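Side-chain contacts in uncharacterized protein (Bacteroides ovatus, PDB 4IPB), which is of unknown function but belongs to a PepSY-like family of putative beta-lactamase-inhibitor-like proteins: residues A33-A36 and T41-V44; K13-K18 and G50-T55; R125-S128 and D132-G135. One frame throughout, in Å; residues are numbered along the deposited sequence.

Contact 1: A33-A36 and T41-V44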
ATOM      1  N   ALA A  33      -9.510   3.844  -6.136  1.00 11.58           N
ATOM      2  CA  ALA A  33      -9.141   3.912  -7.532  1.00 11.79           C
ATOM      3  C   ALA A  33      -7.857   3.090  -7.759  1.00 12.10           C
ATOM      4  O   ALA A  33      -6.804   3.403  -7.145  1.00 11.68           O
ATOM      5  CB  ALA A  33      -8.876   5.355  -7.933  1.00 11.45           C
ATOM      6  N   ASN A  34      -7.955   2.062  -8.601  1.00 13.21           N
ATOM      7  CA  ASN A  34      -6.826   1.197  -8.932  1.00 14.13           C
ATOM      8  C   ASN A  34      -6.391   1.468 -10.339  1.00 15.47           C
ATOM      9  O   ASN A  34      -7.241   1.400 -11.272  1.00 15.37           O
ATOM     10  CB  ASN A  34      -7.220  -0.279  -8.778  1.00 16.83           C
ATOM     11  CG  ASN A  34      -6.145  -1.223  -9.263  1.00 19.56           C
ATOM     12  OD1 ASN A  34      -6.095  -1.557 -10.447  1.00 26.09           O
ATOM     13  ND2 ASN A  34      -5.204  -1.532  -8.415  1.00 20.35           N
ATOM     14  N   PHE A  35      -5.086   1.659 -10.561  1.00 15.38           N
ATOM     15  CA  PHE A  35      -4.554   2.018 -11.902  1.00 16.67           C
ATOM     16  C   PHE A  35      -3.025   1.977 -11.901  1.00 18.96           C
ATOM     17  O   PHE A  35      -2.414   1.931 -10.837  1.00 18.19           O
ATOM     18  CB  PHE A  35      -4.973   3.447 -12.303  1.00 16.14           C
ATOM     19  CG  PHE A  35      -4.512   4.517 -11.369  1.00 14.92           C
ATOM     20  CD1 PHE A  35      -5.118   4.690 -10.136  1.00 14.53           C
ATOM     21  CD2 PHE A  35      -3.497   5.380 -11.704  1.00 14.14           C
ATOM     22  CE1 PHE A  35      -4.737   5.677  -9.280  1.00 14.29           C
ATOM     23  CE2 PHE A  35      -3.092   6.386 -10.813  1.00 13.97           C
ATOM     24  CZ  PHE A  35      -3.696   6.495  -9.598  1.00 13.08           C
ATOM     25  N   ALA A  36      -2.422   2.134 -13.086  1.00 18.88           N
ATOM     26  CA  ALA A  36      -0.965   2.205 -13.210  1.00 21.94           C
ATOM     27  C   ALA A  36      -0.523   3.610 -13.587  1.00 22.37           C
ATOM     28  O   ALA A  36      -1.185   4.290 -14.363  1.00 25.27           O
ATOM     29  CB  ALA A  36      -0.499   1.223 -14.297  1.00 24.55           C
ATOM     30  N   THR A  41       1.847   0.336 -10.003  1.00 19.25           N
ATOM     31  CA  THR A  41       0.436   0.155  -9.649  1.00 20.19           C
ATOM     32  C   THR A  41       0.099   0.915  -8.409  1.00 18.44           C
ATOM     33  O   THR A  41       0.841   0.899  -7.447  1.00 16.57           O
ATOM     34  CB  THR A  41       0.075  -1.313  -9.461  1.00 22.77           C
ATOM     35  OG1 THR A  41       0.246  -1.958 -10.713  1.00 29.43           O
ATOM     36  CG2 THR A  41      -1.376  -1.486  -9.023  1.00 25.83           C
ATOM     37  N   LYS A  42      -1.030   1.620  -8.457  1.00 16.74           N
ATOM     38  CA  LYS A  42      -1.498   2.435  -7.362  1.00 14.75           C
ATOM     39  C   LYS A  42      -2.945   2.119  -6.961  1.00 13.64           C
ATOM     40  O   LYS A  42      -3.760   1.717  -7.811  1.00 13.48           O
ATOM     41  CB  LYS A  42      -1.463   3.896  -7.783  1.00 17.10           C
ATOM     42  CG  LYS A  42      -0.117   4.432  -8.270  1.00 24.40           C
ATOM     43  CD  LYS A  42       0.194   5.750  -7.655  1.00 23.55           C
ATOM     44  CE  LYS A  42       1.618   6.169  -7.952  1.00 27.15           C
ATOM     45  NZ  LYS A  42       2.308   6.563  -6.705  1.00 23.40           N
ATOM     46  N   ASN A  43      -3.209   2.243  -5.656  1.00 13.18           N
ATOM     47  CA  ASN A  43      -4.581   2.223  -5.118  1.00 12.48           C
ATOM     48  C   ASN A  43      -4.717   3.477  -4.302  1.00 11.63           C
ATOM     49  O   ASN A  43      -3.996   3.689  -3.300  1.00 11.11           O
ATOM     50  CB  ASN A  43      -4.808   0.970  -4.281  1.00 13.67           C
ATOM     51  CG  ASN A  43      -4.888  -0.249  -5.126  1.00 16.80           C
ATOM     52  OD1 ASN A  43      -5.949  -0.532  -5.714  1.00 17.26           O
ATOM     53  ND2 ASN A  43      -3.802  -0.990  -5.214  1.00 18.62           N
ATOM     54  N   VAL A  44      -5.645   4.327  -4.744  1.00 11.15           N
ATOM     55  CA  VAL A  44      -5.805   5.638  -4.131  1.00 10.55           C
ATOM     56  C   VAL A  44      -7.214   5.697  -3.560  1.00 10.62           C
ATOM     57  O   VAL A  44      -8.193   5.496  -4.294  1.00 10.79           O
ATOM     58  CB  VAL A  44      -5.579   6.789  -5.156  1.00 10.50           C
ATOM     59  CG1 VAL A  44      -5.732   8.185  -4.499  1.00 10.87           C
ATOM     60  CG2 VAL A  44      -4.214   6.657  -5.849  1.00 10.47           C
TER
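Residues Ala33-Ala36 and Thr41-Val44 are the two arms of a tight antiparallel beta hairpin, built from strands 30-37 and 40-46. Ala33 pairs with Val44 and Phe35 with Lys42 as hydrogen-bonded pairs, each joined by two backbone bonds. Lys42 N donates to Phe35 O at 2.8 Å, almost straight down the carbonyl bond. Asn34 faces Asn43 and Ala36 faces Thr41 as non-hydrogen-bonded pairs; here the backbones are drawn closer, with CA-H...O contacts such as Asn43 CA to Ala33 O at 3.2 Å.

In the antiparallel sheet of this PepSY-like protein, the hairpin's two faces differ in character. On the face of Asn34 and Asn43 the amides lie side by side, pointing the same way, their planes turned 38° apart. Asn34 ND2 donates to Asn43 OD1 at 3.0 Å. The acceptor sits in the plane of the Asn34 amide, yet the donor stands above the Asn43 carbonyl plane and misses its lone pairs. The methyl of Thr41, CG2, lies alongside at 3.9 Å from Asn34 ND2.

The face of Ala33, Phe35 and Val44 is largely apolar, though Lys42 also starts from it. With CG set between the backbone N and the carbonyl carbon (chi1 59°), the Phe35 ring swings across toward strand 40-46. Lys42 CB lies over one ring face, 4.1 Å from the centroid, while Val44 CG2 meets the edge at Phe35 CE1, 3.6 Å away. Tyr16 and Phe12 add edge-to-face contacts with the same ring. Beyond CB, the Lys42 chain leads away from strand 30-37, and its NZ is hydrogen-bonded to Thr57 OG1.

Contact 2: K13-K18 and G50-T55. With GOL (glycerol), chain D.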
ATOM      1  N   LYS A  13      -9.314  13.288 -10.372  1.00 13.64           N
ATOM      2  CA  LYS A  13      -8.876  13.876 -11.643  1.00 15.87           C
ATOM      3  C   LYS A  13      -7.864  14.993 -11.401  1.00 15.21           C
ATOM      4  O   LYS A  13      -6.962  15.197 -12.217  1.00 16.22           O
ATOM      5  CB  LYS A  13     -10.068  14.380 -12.443  1.00 18.56           C
ATOM      6  CG  LYS A  13      -9.736  14.981 -13.809  1.00 24.72           C
ATOM      7  CD  LYS A  13      -9.398  13.863 -14.773  1.00 29.42           C
ATOM      8  CE  LYS A  13      -9.069  14.315 -16.180  1.00 35.18           C
ATOM      9  NZ  LYS A  13      -8.708  13.045 -16.877  1.00 37.55           N
ATOM     10  N   LYS A  14      -7.967  15.702 -10.284  1.00 14.74           N
ATOM     11  CA  LYS A  14      -6.927  16.678  -9.931  1.00 14.77           C
ATOM     12  C   LYS A  14      -5.596  16.041  -9.507  1.00 13.28           C
ATOM     13  O   LYS A  14      -4.507  16.533  -9.914  1.00 13.67           O
ATOM     14  CB  LYS A  14      -7.431  17.600  -8.857  1.00 16.31           C
ATOM     15  CG  LYS A  14      -8.575  18.472  -9.362  1.00 20.03           C
ATOM     16  CD  LYS A  14      -8.955  19.474  -8.307  1.00 25.76           C
ATOM     17  CE  LYS A  14      -9.932  20.438  -8.924  1.00 29.81           C
ATOM     18  NZ  LYS A  14     -11.288  19.850  -8.795  1.00 31.97           N
HETATM   19  N   MSE A  15      -5.670  14.932  -8.781  1.00 12.16           N
HETATM   20  CA  MSE A  15      -4.465  14.212  -8.337  1.00 11.86           C
HETATM   21  C   MSE A  15      -3.750  13.520  -9.487  1.00 12.93           C
HETATM   22  O   MSE A  15      -2.512  13.471  -9.517  1.00 15.29           O
HETATM   23  CB  MSE A  15      -4.815  13.193  -7.257  1.00 11.61           C
HETATM   24  CG  MSE A  15      -5.248  13.865  -6.001  1.00 10.78           C
HETATM   25 SE   MSE A  15      -5.570  12.569  -4.596  0.75  9.67          SE
HETATM   26  CE  MSE A  15      -3.859  12.048  -4.167  1.00  9.92           C
ATOM     27  N   TYR A  16      -4.529  12.862 -10.365  1.00 12.80           N
ATOM     28  CA  TYR A  16      -4.019  12.006 -11.402  1.00 14.83           C
ATOM     29  C   TYR A  16      -4.698  12.292 -12.737  1.00 15.15           C
ATOM     30  O   TYR A  16      -5.446  11.454 -13.275  1.00 15.80           O
ATOM     31  CB  TYR A  16      -4.218  10.532 -11.006  1.00 14.22           C
ATOM     32  CG  TYR A  16      -3.371  10.183  -9.802  1.00 14.20           C
ATOM     33  CD1 TYR A  16      -2.031   9.951  -9.934  1.00 15.21           C
ATOM     34  CD2 TYR A  16      -3.916  10.069  -8.575  1.00 14.84           C
ATOM     35  CE1 TYR A  16      -1.258   9.625  -8.863  1.00 17.26           C
ATOM     36  CE2 TYR A  16      -3.139   9.829  -7.475  1.00 14.07           C
ATOM     37  CZ  TYR A  16      -1.815   9.601  -7.629  1.00 17.01           C
ATOM     38  OH  TYR A  16      -0.983   9.335  -6.541  1.00 20.80           O
ATOM     39  N   PRO A  17      -4.431  13.488 -13.306  1.00 16.31           N
ATOM     40  CA  PRO A  17      -5.150  13.921 -14.509  1.00 19.06           C
ATOM     41  C   PRO A  17      -4.928  13.008 -15.721  1.00 19.69           C
ATOM     42  O   PRO A  17      -5.791  12.946 -16.614  1.00 24.54           O
ATOM     43  CB  PRO A  17      -4.606  15.341 -14.753  1.00 20.23           C
ATOM     44  CG  PRO A  17      -3.341  15.417 -14.001  1.00 19.81           C
ATOM     45  CD  PRO A  17      -3.600  14.587 -12.768  1.00 18.38           C
ATOM     46  N   LYS A  18      -3.802  12.307 -15.756  1.00 19.09           N
ATOM     47  CA  LYS A  18      -3.466  11.473 -16.921  1.00 21.73           C
ATOM     48  C   LYS A  18      -3.763   9.982 -16.721  1.00 21.08           C
ATOM     49  O   LYS A  18      -3.555   9.175 -17.636  1.00 22.87           O
ATOM     50  CB  LYS A  18      -2.000  11.659 -17.286  1.00 23.94           C
ATOM     51  CG  LYS A  18      -1.654  13.107 -17.582  1.00 26.42           C
ATOM     52  CD  LYS A  18      -2.715  13.760 -18.497  1.00 29.78           C
ATOM     53  CE  LYS A  18      -2.099  14.698 -19.500  1.00 41.08           C
ATOM     54  NZ  LYS A  18      -1.126  15.681 -18.961  1.00 36.76           N
ATOM     55  N   GLY A  50     -15.168  13.247  -0.778  1.00 15.62           N
ATOM     56  CA  GLY A  50     -14.250  13.424  -1.879  1.00 15.45           C
ATOM     57  C   GLY A  50     -12.827  13.773  -1.435  1.00 14.56           C
ATOM     58  O   GLY A  50     -12.030  14.242  -2.245  1.00 16.12           O
ATOM     59  N   GLN A  51     -12.490  13.572  -0.185  1.00 13.67           N
ATOM     60  CA  GLN A  51     -11.183  13.883   0.332  1.00 13.48           C
ATOM     61  C   GLN A  51     -10.287  12.637   0.247  1.00 11.90           C
ATOM     62  O   GLN A  51     -10.678  11.538   0.595  1.00 11.57           O
ATOM     63  CB  GLN A  51     -11.249  14.311   1.804  1.00 15.41           C
ATOM     64  CG  GLN A  51     -12.114  15.542   2.023  1.00 18.29           C
ATOM     65  CD  GLN A  51     -12.474  15.849   3.464  1.00 23.43           C
ATOM     66  OE1 GLN A  51     -12.716  14.984   4.293  1.00 21.50           O
ATOM     67  NE2 GLN A  51     -12.537  17.153   3.754  1.00 31.98           N
ATOM     68  N   TRP A  52      -9.059  12.870  -0.182  1.00 11.41           N
ATOM     69  CA  TRP A  52      -8.055  11.831  -0.250  1.00 10.55           C
ATOM     70  C   TRP A  52      -7.675  11.374   1.167  1.00 10.55           C
ATOM     71  O   TRP A  52      -7.419  12.195   2.046  1.00 11.06           O
ATOM     72  CB  TRP A  52      -6.814  12.391  -0.921  1.00 10.41           C
ATOM     73  CG  TRP A  52      -5.631  11.470  -0.917  1.00 10.07           C
ATOM     74  CD1 TRP A  52      -5.564  10.244  -1.478  1.00 10.14           C
ATOM     75  CD2 TRP A  52      -4.376  11.722  -0.296  1.00 10.09           C
ATOM     76  NE1 TRP A  52      -4.343   9.700  -1.217  1.00 10.16           N
ATOM     77  CE2 TRP A  52      -3.587  10.575  -0.494  1.00 10.21           C
ATOM     78  CE3 TRP A  52      -3.845  12.789   0.450  1.00 10.44           C
ATOM     79  CZ2 TRP A  52      -2.299  10.476  -0.038  1.00 10.31           C
ATOM     80  CZ3 TRP A  52      -2.569  12.669   0.889  1.00 10.80           C
ATOM     81  CH2 TRP A  52      -1.809  11.539   0.626  1.00 10.45           C
ATOM     82  N   VAL A  53      -7.695  10.064   1.364  1.00 10.60           N
ATOM     83  CA  VAL A  53      -7.320   9.434   2.637  1.00 11.18           C
ATOM     84  C   VAL A  53      -6.036   8.623   2.661  1.00 10.56           C
ATOM     85  O   VAL A  53      -5.431   8.512   3.725  1.00 10.74           O
ATOM     86  CB  VAL A  53      -8.478   8.709   3.278  1.00 12.16           C
ATOM     87  CG1 VAL A  53      -9.587   9.728   3.590  1.00 13.12           C
ATOM     88  CG2 VAL A  53      -8.938   7.527   2.497  1.00 13.09           C
HETATM   89  N   MSE A  54      -5.671   8.020   1.543  1.00  9.87           N
HETATM   90  CA  MSE A  54      -4.368   7.258   1.446  1.00  9.77           C
HETATM   91  C   MSE A  54      -4.079   6.858   0.030  1.00  9.70           C
HETATM   92  O   MSE A  54      -5.006   6.592  -0.774  1.00  9.85           O
HETATM   93  CB  MSE A  54      -4.274   6.069   2.412  1.00  9.88           C
HETATM   94  CG  MSE A  54      -5.273   5.009   2.162  1.00  9.62           C
HETATM   95 SE   MSE A  54      -4.994   3.485   3.415  0.75  9.40          SE
HETATM   96  CE  MSE A  54      -6.242   2.324   2.665  1.00 10.66           C
ATOM     97  N   THR A  55      -2.774   6.689  -0.258  1.00  9.99           N
ATOM     98  CA  THR A  55      -2.354   6.121  -1.484  1.00 10.64           C
ATOM     99  C   THR A  55      -1.367   5.003  -1.176  1.00 11.49           C
ATOM    100  O   THR A  55      -0.436   5.190  -0.376  1.00 11.14           O
ATOM    101  CB  THR A  55      -1.646   7.188  -2.331  1.00 12.61           C
ATOM    102  OG1 THR A  55      -2.605   8.167  -2.752  1.00 12.22           O
ATOM    103  CG2 THR A  55      -0.994   6.559  -3.564  1.00 12.26           C
TER
HETATM  104  C1  GOL D 201       1.153  11.615  -1.778  1.00 40.76           C
HETATM  105  O1  GOL D 201       1.937  12.501  -2.598  1.00 41.18           O
HETATM  106  C2  GOL D 201       0.511  10.488  -2.592  1.00 31.36           C
HETATM  107  O2  GOL D 201       1.469   9.790  -3.391  1.00 31.04           O
HETATM  108  C3  GOL D 201      -0.588  11.078  -3.465  1.00 32.48           C
HETATM  109  O3  GOL D 201      -1.317  10.002  -4.045  1.00 23.54           O
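Met15, the last residue of helix 6-15, and Trp52, the first of strand 52-58, make the closest backbone approach, yet their CA atoms are still 9.2 Å apart and side chains must bridge the gap. No hydrogen bond joins the two segments directly. Instead the selenomethionine Met15 reaches out from the helix end and crosses the indole at about a right angle. Its chain is extended through chi2 and then bends at the selenium (chi3 73°), which lays CE over the five-membered ring of Trp52, 3.6 Å from the centroid and close to the ring normal. SE itself is oblique to the ring, 4.2 Å from the same centroid, so the methyl carries the CH-pi part of this Met-aromatic contact.

The indole is held from its own strand as well. Trp52 NE1 donates to Thr55 OG1 at 2.8 Å, a rather bent bond whose acceptor is tilted from the ring plane. Between the two residues comes a classic beta bulge, where Val53 and Met54 both face Trp45 of the neighbouring strand; Met54 N lies against the indole face opposite Met15.

Just past the helix end, Tyr16 approaches Thr55 only loosely, Tyr16 OH to Thr55 CG2 at 4.1 Å. In the crystal a glycerol, probably from the crystallisation liquor, bridges the gap: its O3 is hydrogen-bonded at 2.6 Å both to Tyr16 OH and to Thr55 OG1, while its carbons lean on Trp52. Glu90 OE1 holds the same molecule. The helix end thus meets the sheet through apolar and aromatic packing, and the two hydroxyls, with Met15 CE and the indole alongside, form a mixed site that can hold an alcohol, without proving that one is a natural ligand.

Contact 3: R125-S128 and D132-G135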
ATOM      1  N   ARG A 125       2.454  -8.894  10.890  1.00 14.39           N
ATOM      2  CA  ARG A 125       1.199  -9.590  10.905  1.00 15.79           C
ATOM      3  C   ARG A 125       1.313 -10.811  10.016  1.00 16.07           C
ATOM      4  O   ARG A 125       1.772 -10.692   8.907  1.00 15.72           O
ATOM      5  CB  ARG A 125       0.130  -8.648  10.284  1.00 17.83           C
ATOM      6  CG  ARG A 125      -1.245  -9.185  10.288  1.00 22.29           C
ATOM      7  CD  ARG A 125      -2.257  -8.085   9.980  1.00 21.08           C
ATOM      8  NE  ARG A 125      -2.216  -7.548   8.602  1.00 19.75           N
ATOM      9  CZ  ARG A 125      -3.189  -6.779   8.125  1.00 19.12           C
ATOM     10  NH1 ARG A 125      -4.200  -6.475   8.928  1.00 21.84           N
ATOM     11  NH2 ARG A 125      -3.173  -6.337   6.880  1.00 17.79           N
ATOM     12  N   ASN A 126       0.817 -11.952  10.478  1.00 16.71           N
ATOM     13  CA  ASN A 126       0.708 -13.179   9.673  1.00 18.05           C
ATOM     14  C   ASN A 126      -0.446 -12.981   8.692  1.00 19.09           C
ATOM     15  O   ASN A 126      -1.587 -12.696   9.124  1.00 18.66           O
ATOM     16  CB  ASN A 126       0.441 -14.359  10.596  1.00 19.51           C
ATOM     17  CG  ASN A 126       0.527 -15.684   9.885  1.00 21.14           C
ATOM     18  OD1 ASN A 126       0.074 -15.806   8.771  1.00 21.75           O
ATOM     19  ND2 ASN A 126       1.083 -16.670  10.537  1.00 22.40           N
ATOM     20  N   VAL A 127      -0.163 -13.128   7.390  1.00 18.94           N
ATOM     21  CA  VAL A 127      -1.196 -12.921   6.397  1.00 19.89           C
ATOM     22  C   VAL A 127      -1.329 -14.144   5.521  1.00 23.40           C
ATOM     23  O   VAL A 127      -1.798 -14.032   4.391  1.00 26.83           O
ATOM     24  CB  VAL A 127      -0.995 -11.660   5.542  1.00 18.98           C
ATOM     25  CG1 VAL A 127      -1.101 -10.437   6.411  1.00 19.39           C
ATOM     26  CG2 VAL A 127       0.366 -11.674   4.878  1.00 18.75           C
ATOM     27  N   SER A 128      -0.912 -15.294   6.052  1.00 23.37           N
ATOM     28  CA  SER A 128      -0.887 -16.545   5.322  1.00 26.48           C
ATOM     29  C   SER A 128      -2.312 -16.870   4.830  1.00 29.63           C
ATOM     30  O   SER A 128      -2.494 -17.297   3.685  1.00 32.99           O
ATOM     31  CB  SER A 128      -0.375 -17.677   6.221  1.00 26.19           C
ATOM     32  OG  SER A 128       0.953 -17.447   6.682  1.00 25.08           O
ATOM     33  N   ASP A 132      -7.603  -9.258   1.616  1.00 43.43           N
ATOM     34  CA  ASP A 132      -7.859  -7.831   1.805  1.00 38.67           C
ATOM     35  C   ASP A 132      -6.878  -7.312   2.862  1.00 31.68           C
ATOM     36  O   ASP A 132      -7.291  -6.818   3.925  1.00 34.43           O
ATOM     37  CB  ASP A 132      -9.333  -7.600   2.244  1.00 44.01           C
ATOM     38  CG  ASP A 132      -9.657  -6.145   2.514  1.00 63.18           C
ATOM     39  OD1 ASP A 132      -8.853  -5.256   2.130  1.00 57.08           O
ATOM     40  OD2 ASP A 132     -10.731  -5.902   3.113  1.00 78.05           O
ATOM     41  N   ILE A 133      -5.585  -7.371   2.558  1.00 24.77           N
ATOM     42  CA  ILE A 133      -4.595  -7.022   3.574  1.00 21.69           C
ATOM     43  C   ILE A 133      -3.988  -5.622   3.457  1.00 20.54           C
ATOM     44  O   ILE A 133      -3.067  -5.293   4.218  1.00 19.18           O
ATOM     45  CB  ILE A 133      -3.477  -8.044   3.638  1.00 21.07           C
ATOM     46  CG1 ILE A 133      -2.752  -8.182   2.325  1.00 22.64           C
ATOM     47  CG2 ILE A 133      -4.064  -9.386   4.077  1.00 24.31           C
ATOM     48  CD1 ILE A 133      -1.579  -9.149   2.344  1.00 24.02           C
ATOM     49  N   LEU A 134      -4.460  -4.822   2.507  1.00 19.34           N
ATOM     50  CA  LEU A 134      -3.983  -3.454   2.402  1.00 16.93           C
ATOM     51  C   LEU A 134      -5.133  -2.425   2.293  1.00 18.81           C
ATOM     52  O   LEU A 134      -4.988  -1.397   1.651  1.00 18.94           O
ATOM     53  CB  LEU A 134      -3.078  -3.361   1.174  1.00 17.43           C
ATOM     54  CG  LEU A 134      -1.679  -4.014   1.286  1.00 19.08           C
ATOM     55  CD1 LEU A 134      -1.076  -4.057  -0.111  1.00 23.01           C
ATOM     56  CD2 LEU A 134      -0.776  -3.362   2.322  1.00 19.03           C
ATOM     57  N   GLY A 135      -6.258  -2.712   2.925  1.00 18.37           N
ATOM     58  CA  GLY A 135      -7.429  -1.796   2.910  1.00 22.06           C
ATOM     59  C   GLY A 135      -7.657  -0.919   4.124  1.00 19.43           C
ATOM     60  O   GLY A 135      -6.816  -0.863   5.040  1.00 16.70           O
TER
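Val127 and Ile133 form the apolar half of the contact, their side chains lying roughly perpendicular. Val127 CG1 rests on Ile133 CG2 at 3.9 Å, and Ile133 CD1 comes within 4.1 Å of Val127 CG2. Ile133 carries CG1 between its backbone N and carbonyl carbon (chi1 59°), which lets both of its branches turn toward the valine.

The polar half lies alongside. Arg125 runs out extended from near the end of strand 121-126 and bends at chi3 (68°), bringing its guanidinium edge-on to the backbone carbonyl of Ile133. Arg125 NH2 is 2.9 Å from Ile133 O, in the guanidinium plane, but the angle is too poor for a hydrogen bond. The same NH2 is 3.7 Å from Ile133 CB.

Outside this first shell, Gln112 of strand 107-115 ties both groups together: its OE1 accepts from Arg125 NH2 and its NE2 donates to Ile133 O. Thr138 OG1, in the short helix 136-139, is also bonded to Arg125 NH2 and, weakly, to Ile133 O. Gly135, at the end of the loop that carries Ile133, takes the N-cap position of that helix. On the other segment, the chain leaves the edge strand through an Asx turn: Asn126 OD1 accepts from Ser128 N at 2.9 Å and from Ser128 OG at 2.8 Å. Ser128 OG is in turn bonded to Lys110 N, which pins the turn to strand 107-115.

The guanidinium close to the Ile133 carbonyl probably adds a favourable electrostatic pull, but no direct hydrogen bond joins loop and edge strand: methyl packing does so, with Gln112, and more weakly Thr138, bridging the two polar groups.

How the contacts relate
All three contacts reach the same antiparallel sheet. Contacts 1 and 2, with centres 10 Å apart, share one packed cluster: Val44 CG1 lies 3.7 Å from Trp52 CD1 and Phe35 CZ lies 3.7 Å from Tyr16 CG. Tyr16, just past helix 6-15, thereby packs on the Phe35 side of the hairpin, and Val44 on the indole of Trp52. The glycerol of contact 2 is also about 5 Å from the Lys42 side chain of contact 1. Contact 3 lies across the chain's centre from contact 2, 24 Å between centres, but Met54 CE still packs 3.8 Å from Gly135 C. Contacts 1 and 3 do not touch, their nearest atoms being about 6 Å apart.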